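Local coordinates for protein N-acetylneuraminate epimerase (Escherichia coli, PDB 2UVK) that catalyses the mutarotation of sialic acid, converting the alpha-anomer of N-acetylneuraminate to the beta-anomer as a periplasmic homodimer built on a kelch-type beta-propeller, at residues 55-59 and 71-75; 58-64 and 110-116. All coordinates share one frame; numbering follows the deposited sequence. Where two conformers were deposited one is given.

Contact 1: residues 55-59 and 71-75; sequences PRDQA and FGGIG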
ATOM      1  N   PRO B  55     -14.779   9.341 -15.389  1.00 11.83           N
ATOM      2  CA  PRO B  55     -15.734   8.986 -14.347  1.00 11.20           C
ATOM      3  C   PRO B  55     -15.065   8.310 -13.163  1.00 10.58           C
ATOM      4  O   PRO B  55     -14.117   7.566 -13.353  1.00 11.23           O
ATOM      5  CB  PRO B  55     -16.660   8.008 -15.042  1.00 12.45           C
ATOM      6  CG  PRO B  55     -16.573   8.418 -16.533  1.00 12.75           C
ATOM      7  CD  PRO B  55     -15.160   8.763 -16.699  1.00 12.23           C
ATOM      8  N   ARG B  56     -15.568   8.599 -11.961  1.00  9.96           N
ATOM      9  CA  ARG B  56     -15.035   8.018 -10.710  1.00  9.61           C
ATOM     10  C   ARG B  56     -16.184   7.637  -9.819  1.00  9.14           C
ATOM     11  O   ARG B  56     -17.045   8.492  -9.530  1.00  8.51           O
ATOM     12  CB  ARG B  56     -14.167   9.006  -9.920  1.00 10.24           C
ATOM     13  CG  ARG B  56     -12.983   9.598 -10.662  1.00 10.48           C
ATOM     14  CD  ARG B  56     -11.913   8.596 -11.097  1.00 12.63           C
ATOM     15  NE  ARG B  56     -10.829   9.225 -11.859  1.00 12.08           N
ATOM     16  CZ  ARG B  56      -9.747   9.810 -11.358  1.00 10.98           C
ATOM     17  NH1 ARG B  56      -9.559   9.881 -10.044  1.00 10.90           N
ATOM     18  NH2 ARG B  56      -8.811  10.318 -12.156  1.00 12.92           N
ATOM     19  N   ASP B  57     -16.213   6.379  -9.372  1.00  9.11           N
ATOM     20  CA  ASP B  57     -17.101   5.950  -8.286  1.00  9.12           C
ATOM     21  C   ASP B  57     -16.304   5.924  -6.992  1.00  8.66           C
ATOM     22  O   ASP B  57     -15.135   5.599  -6.977  1.00  8.64           O
ATOM     23  CB  ASP B  57     -17.640   4.540  -8.536  1.00  9.54           C
ATOM     24  CG  ASP B  57     -18.741   4.480  -9.558  1.00 12.75           C
ATOM     25  OD1 ASP B  57     -19.340   5.504  -9.953  1.00 14.36           O
ATOM     26  OD2 ASP B  57     -19.028   3.324  -9.984  1.00 18.80           O
ATOM     27  N   GLN B  58     -16.940   6.332  -5.902  1.00  8.95           N
ATOM     28  CA  GLN B  58     -16.273   6.253  -4.605  1.00  9.48           C
ATOM     29  C   GLN B  58     -15.048   7.171  -4.458  1.00  8.52           C
ATOM     30  O   GLN B  58     -14.135   6.910  -3.664  1.00  9.73           O
ATOM     31  CB  GLN B  58     -15.924   4.799  -4.217  1.00  9.76           C
ATOM     32  CG  GLN B  58     -17.148   3.893  -4.140  1.00 13.59           C
ATOM     33  CD  GLN B  58     -16.840   2.540  -3.577  1.00 15.03           C
ATOM     34  OE1 GLN B  58     -16.288   2.433  -2.492  1.00 22.21           O
ATOM     35  NE2 GLN B  58     -17.152   1.497  -4.325  1.00 20.85           N
ATOM     36  N   ALA B  59     -15.025   8.279  -5.205  1.00  7.74           N
ATOM     37  CA  ALA B  59     -14.086   9.367  -4.912  1.00  8.49           C
ATOM     38  C   ALA B  59     -14.495  10.109  -3.644  1.00  8.64           C
ATOM     39  O   ALA B  59     -15.607   9.955  -3.124  1.00  9.76           O
ATOM     40  CB  ALA B  59     -14.055  10.335  -6.074  1.00  8.62           C
ATOM     41  N   PHE B  71     -10.203  13.370  -4.612  1.00  8.79           N
ATOM     42  CA  PHE B  71      -9.229  12.317  -4.328  1.00  8.94           C
ATOM     43  C   PHE B  71      -9.718  10.946  -4.843  1.00  8.02           C
ATOM     44  O   PHE B  71     -10.759  10.433  -4.438  1.00  9.07           O
ATOM     45  CB  PHE B  71      -9.013  12.216  -2.813  1.00  8.86           C
ATOM     46  CG  PHE B  71      -8.539  13.495  -2.221  1.00  8.70           C
ATOM     47  CD1 PHE B  71      -7.194  13.780  -2.119  1.00  9.61           C
ATOM     48  CD2 PHE B  71      -9.478  14.398  -1.734  1.00  9.55           C
ATOM     49  CE1 PHE B  71      -6.765  15.005  -1.570  1.00 12.15           C
ATOM     50  CE2 PHE B  71      -9.060  15.623  -1.176  1.00 10.10           C
ATOM     51  CZ  PHE B  71      -7.716  15.901  -1.088  1.00  9.25           C
ATOM     52  N   GLY B  72      -8.919  10.341  -5.714  1.00  8.45           N
ATOM     53  CA  GLY B  72      -9.095   8.948  -6.080  1.00  8.93           C
ATOM     54  C   GLY B  72     -10.400   8.565  -6.727  1.00  8.44           C
ATOM     55  O   GLY B  72     -10.928   9.283  -7.594  1.00  9.69           O
ATOM     56  N   GLY B  73     -10.912   7.406  -6.304  1.00  7.51           N
ATOM     57  CA  GLY B  73     -12.092   6.772  -6.867  1.00  8.09           C
ATOM     58  C   GLY B  73     -11.747   5.618  -7.794  1.00  7.75           C
ATOM     59  O   GLY B  73     -10.591   5.313  -8.047  1.00  8.16           O
ATOM     60  N   ILE B  74     -12.797   5.004  -8.272  1.00  8.00           N
ATOM     61  CA  ILE B  74     -12.710   3.847  -9.159  1.00  8.29           C
ATOM     62  C   ILE B  74     -13.144   4.273 -10.573  1.00  8.97           C
ATOM     63  O   ILE B  74     -14.204   4.843 -10.761  1.00  9.26           O
ATOM     64  CB  ILE B  74     -13.680   2.764  -8.720  1.00  8.15           C
ATOM     65  CG1 ILE B  74     -13.318   2.226  -7.322  1.00 10.11           C
ATOM     66  CG2 ILE B  74     -13.654   1.587  -9.723  1.00 10.16           C
ATOM     67  CD1 ILE B  74     -14.460   1.466  -6.689  1.00 11.43           C
ATOM     68  N   GLY B  75     -12.352   3.881 -11.557  1.00 10.03           N
ATOM     69  CA  GLY B  75     -12.713   4.141 -12.947  1.00  9.65           C
ATOM     70  C   GLY B  75     -11.802   3.400 -13.869  1.00 10.60           C
ATOM     71  O   GLY B  75     -11.121   2.501 -13.440  1.00 11.29           O
TER
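Asp57 and Ile74 form a single antiparallel, hydrogen-bonded bridge that pins the loop leading into strand 60-64 against residues 71-75, just past strand 67-71. The site belongs to a kelch beta-propeller: strands 60-64 and 67-71 are the first two of a four-stranded blade, and Gly72-Gly73 is the double glycine that ends the second strand of a kelch motif. Two backbone bonds make the bridge, Asp57 N to Ile74 O at 2.9 Å and Ile74 N to Asp57 O at 2.7 Å. The backbone angles of Gly73 (phi 102°, psi 178°) disfavour any other residue, and a side chain there would run into Arg56 CB. Gly72, at positive phi, turns its carbonyl to Arg56. The arginine chain bends at chi2 (-63°) and brings the guanidinium edge-on to that carbonyl, while a salt bridge to Asp87 takes NH2 and the ring of Phe85 adds a cation-pi contact. Gln58 and Ile74 lie alongside each other; the Gln58 side chain is about 7 Å from that of Glu209, the probable proton acceptor, placing it near the likely active site. Arg56 NH1 reaches Gly72 O at 2.9 Å, with the oxygen in the guanidinium plane but the nitrogen well above the carbonyl plane.

Contact 2: residues 58-64 and 110-116; sequences QATSAFI and AGHVTFV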
ATOM      1  N   GLN B  58     -16.940   6.332  -5.902  1.00  8.95           N
ATOM      2  CA  GLN B  58     -16.273   6.253  -4.605  1.00  9.48           C
ATOM      3  C   GLN B  58     -15.048   7.171  -4.458  1.00  8.52           C
ATOM      4  O   GLN B  58     -14.135   6.910  -3.664  1.00  9.73           O
ATOM      5  CB  GLN B  58     -15.924   4.799  -4.217  1.00  9.76           C
ATOM      6  CG  GLN B  58     -17.148   3.893  -4.140  1.00 13.59           C
ATOM      7  CD  GLN B  58     -16.840   2.540  -3.577  1.00 15.03           C
ATOM      8  OE1 GLN B  58     -16.288   2.433  -2.492  1.00 22.21           O
ATOM      9  NE2 GLN B  58     -17.152   1.497  -4.325  1.00 20.85           N
ATOM     10  N   ALA B  59     -15.025   8.279  -5.205  1.00  7.74           N
ATOM     11  CA  ALA B  59     -14.086   9.367  -4.912  1.00  8.49           C
ATOM     12  C   ALA B  59     -14.495  10.109  -3.644  1.00  8.64           C
ATOM     13  O   ALA B  59     -15.607   9.955  -3.124  1.00  9.76           O
ATOM     14  CB  ALA B  59     -14.055  10.335  -6.074  1.00  8.62           C
ATOM     15  N   THR B  60     -13.573  10.914  -3.150  1.00  9.21           N
ATOM     16  CA  THR B  60     -13.907  11.829  -2.041  1.00  9.54           C
ATOM     17  C   THR B  60     -13.507  13.240  -2.454  1.00 10.47           C
ATOM     18  O   THR B  60     -12.798  13.451  -3.440  1.00  9.89           O
ATOM     19  CB  THR B  60     -13.153  11.480  -0.741  1.00  9.87           C
ATOM     20  OG1 THR B  60     -11.746  11.591  -0.952  1.00 10.05           O
ATOM     21  CG2 THR B  60     -13.525  10.079  -0.242  1.00 10.75           C
ATOM     22  N   SER B  61     -13.960  14.226  -1.689  0.50 10.87           N
ATOM     23  CA  SER B  61     -13.626  15.615  -1.987  0.50 11.50           C
ATOM     24  C   SER B  61     -13.613  16.459  -0.725  0.50 12.69           C
ATOM     25  O   SER B  61     -14.330  16.152   0.223  0.50 12.24           O
ATOM     26  CB  SER B  61     -14.614  16.189  -3.006  0.50 11.43           C
ATOM     27  OG  SER B  61     -15.957  16.097  -2.543  0.50 11.97           O
ATOM     28  N   ALA B  62     -12.808  17.525  -0.763  1.00 13.29           N
ATOM     29  CA  ALA B  62     -12.634  18.435   0.373  1.00 14.09           C
ATOM     30  C   ALA B  62     -12.488  19.837  -0.137  1.00 15.40           C
ATOM     31  O   ALA B  62     -11.821  20.054  -1.122  1.00 14.78           O
ATOM     32  CB  ALA B  62     -11.411  18.068   1.126  1.00 14.62           C
ATOM     33  N   PHE B  63     -13.142  20.783   0.541  0.50 16.34           N
ATOM     34  CA  PHE B  63     -12.924  22.212   0.282  0.50 16.99           C
ATOM     35  C   PHE B  63     -11.899  22.722   1.252  0.50 17.14           C
ATOM     36  O   PHE B  63     -12.020  22.506   2.461  0.50 17.19           O
ATOM     37  CB  PHE B  63     -14.189  23.053   0.439  0.50 17.78           C
ATOM     38  CG  PHE B  63     -14.729  23.529  -0.851  0.50 17.48           C
ATOM     39  CD1 PHE B  63     -15.937  23.068  -1.313  0.50 18.13           C
ATOM     40  CD2 PHE B  63     -13.991  24.401  -1.644  0.50 17.89           C
ATOM     41  CE1 PHE B  63     -16.419  23.481  -2.517  0.50 18.39           C
ATOM     42  CE2 PHE B  63     -14.474  24.830  -2.869  0.50 17.92           C
ATOM     43  CZ  PHE B  63     -15.693  24.367  -3.311  0.50 18.54           C
ATOM     44  N   ILE B  64     -10.861  23.350   0.724  1.00 17.33           N
ATOM     45  CA  ILE B  64      -9.822  23.928   1.589  1.00 18.83           C
ATOM     46  C   ILE B  64      -9.318  25.200   0.947  1.00 20.15           C
ATOM     47  O   ILE B  64      -8.916  25.187  -0.217  1.00 19.67           O
ATOM     48  CB  ILE B  64      -8.606  23.003   1.766  1.00 18.88           C
ATOM     49  CG1 ILE B  64      -9.034  21.627   2.275  1.00 20.12           C
ATOM     50  CG2 ILE B  64      -7.582  23.630   2.713  1.00 18.30           C
ATOM     51  CD1 ILE B  64      -7.861  20.666   2.442  1.00 20.96           C
ATOM     52  N   ALA B 110     -10.077   4.234  -2.863  1.00  8.00           N
ATOM     53  CA  ALA B 110     -11.468   3.912  -3.183  1.00  7.71           C
ATOM     54  C   ALA B 110     -12.121   3.225  -2.020  1.00  8.60           C
ATOM     55  O   ALA B 110     -11.618   2.195  -1.591  1.00  9.17           O
ATOM     56  CB  ALA B 110     -11.584   3.027  -4.446  1.00  9.74           C
ATOM     57  N   GLY B 111     -13.202   3.824  -1.511  1.00  8.75           N
ATOM     58  CA  GLY B 111     -13.776   3.400  -0.248  1.00  8.89           C
ATOM     59  C   GLY B 111     -13.151   4.108   0.940  1.00  9.14           C
ATOM     60  O   GLY B 111     -13.514   3.849   2.086  1.00 10.12           O
ATOM     61  N   HIS B 112     -12.203   4.982   0.663  1.00  8.63           N
ATOM     62  CA  HIS B 112     -11.601   5.844   1.670  1.00  8.85           C
ATOM     63  C   HIS B 112     -12.614   6.892   2.138  1.00  9.67           C
ATOM     64  O   HIS B 112     -13.656   7.157   1.512  1.00  9.14           O
ATOM     65  CB  HIS B 112     -10.362   6.519   1.104  1.00  9.30           C
ATOM     66  CG  HIS B 112     -10.631   7.332  -0.121  1.00  8.69           C
ATOM     67  ND1 HIS B 112     -11.246   6.810  -1.245  1.00  9.60           N
ATOM     68  CD2 HIS B 112     -10.375   8.637  -0.396  1.00  8.76           C
ATOM     69  CE1 HIS B 112     -11.371   7.769  -2.147  1.00  9.10           C
ATOM     70  NE2 HIS B 112     -10.836   8.879  -1.661  1.00  8.62           N
ATOM     71  N   VAL B 113     -12.262   7.517   3.258  1.00  9.20           N
ATOM     72  CA  VAL B 113     -12.942   8.730   3.684  1.00  9.96           C
ATOM     73  C   VAL B 113     -11.966   9.898   3.562  1.00  9.84           C
ATOM     74  O   VAL B 113     -10.756   9.706   3.435  1.00 10.55           O
ATOM     75  CB  VAL B 113     -13.463   8.623   5.140  1.00 10.22           C
ATOM     76  CG1 VAL B 113     -14.546   7.546   5.239  1.00 10.73           C
ATOM     77  CG2 VAL B 113     -12.314   8.433   6.118  1.00 12.19           C
ATOM     78  N   THR B 114     -12.498  11.115   3.600  1.00  9.76           N
ATOM     79  CA  THR B 114     -11.650  12.302   3.682  1.00 10.51           C
ATOM     80  C   THR B 114     -12.326  13.352   4.546  1.00 11.35           C
ATOM     81  O   THR B 114     -13.546  13.554   4.476  1.00 11.81           O
ATOM     82  CB  THR B 114     -11.356  12.847   2.261  1.00  9.91           C
ATOM     83  OG1 THR B 114     -10.698  11.826   1.511  1.00 10.43           O
ATOM     84  CG2 THR B 114     -10.467  14.072   2.279  1.00 12.04           C
ATOM     85  N   PHE B 115     -11.520  13.959   5.419  1.00 11.77           N
ATOM     86  CA  PHE B 115     -11.973  15.087   6.238  1.00 13.22           C
ATOM     87  C   PHE B 115     -10.905  16.168   6.284  1.00 13.92           C
ATOM     88  O   PHE B 115      -9.735  15.918   6.016  1.00 13.61           O
ATOM     89  CB  PHE B 115     -12.365  14.630   7.656  1.00 13.83           C
ATOM     90  CG  PHE B 115     -11.243  14.009   8.458  1.00 14.72           C
ATOM     91  CD1 PHE B 115     -10.568  14.744   9.412  1.00 14.41           C
ATOM     92  CD2 PHE B 115     -10.896  12.671   8.301  1.00 14.74           C
ATOM     93  CE1 PHE B 115      -9.558  14.166  10.184  1.00 15.77           C
ATOM     94  CE2 PHE B 115      -9.886  12.103   9.065  1.00 14.70           C
ATOM     95  CZ  PHE B 115      -9.212  12.863  10.002  1.00 15.02           C
ATOM     96  N   VAL B 116     -11.332  17.386   6.632  1.00 15.25           N
ATOM     97  CA  VAL B 116     -10.413  18.528   6.695  1.00 16.34           C
ATOM     98  C   VAL B 116     -10.119  18.821   8.174  1.00 16.95           C
ATOM     99  O   VAL B 116     -11.044  18.942   8.990  1.00 18.24           O
ATOM    100  CB  VAL B 116     -11.008  19.786   5.985  1.00 16.38           C
ATOM    101  CG1 VAL B 116     -10.056  20.996   6.089  1.00 17.26           C
ATOM    102  CG2 VAL B 116     -11.302  19.489   4.495  1.00 16.65           C
TER
HETATM  103  O   HOH W   1     -14.736   6.412  -1.016  1.00 10.64           O
HETATM  104  O   HOH W   2     -13.666  15.878   3.087  1.00 24.16           O
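Thr60 meets His112 and Thr114 with two different branches of one side chain. Its methyl CG2 lies over a face of the imidazole, 3.5 Å from the ring centroid and displaced toward the rim, a CH-pi contact in which each side chain reaches across toward the other's strand. Its hydroxyl faces Thr114: OG1 to OG1 is 2.7 Å, a hydrogen bond that either threonine could donate. With chi1 at 61°, Thr60 holds OG1 between its backbone N and carbonyl carbon, which leaves CG2 beside the N and directed at the ring. A beta-branched residue with one polar and one apolar arm suits this double task. The ring is also held from outside the pair, since His112 NE2 hydrogen-bonds Phe71 O.

Strands 60-64 and 112-116 are the first strands of successive propeller blades, each at the inner edge of its four-stranded sheet. They run nearly parallel, 3° apart, but with their axes 6.7 Å apart at closest approach they are joined by side chains and water instead of by sheet bonding. One water receives a weak bond from Gly111 N and donates to Gln58 O and His112 O; a second donates to Ser61 O and, weakly, to Thr114 O. Farther along, small and branched apolar residues pack between the strands. Val116 directs CG2 at Ala62 CB, 3.7 Å away, where the alanine's small size admits the valine. The same methyl meets Ile64 CG1 at 3.8 Å, as the isoleucine and valine pass antiparallel, flank to flank.

Overall arrangement
Following the chain from its N terminus, the segment 55-64 comes first and serves both contacts, which share Gln58 and Ala59. Contact 1 closes a short loop: strands 60-64 and 67-71 form a hairpin, and residues 71-75 return to the approach of its first strand. Contact 2 closes a longer one, in which the chain completes its blade through strands 88-92 and 97-100 before residues 110-116 open the next. The segment 71-75 therefore lies within the span closed by contact 2. Contact 1 ties the loop arriving from the preceding blade to the turn after the second strand of this one, and contact 2 joins neighbouring blades. They meet at Phe71, whose N probably bonds to Thr60 O and whose ring packs on Thr114.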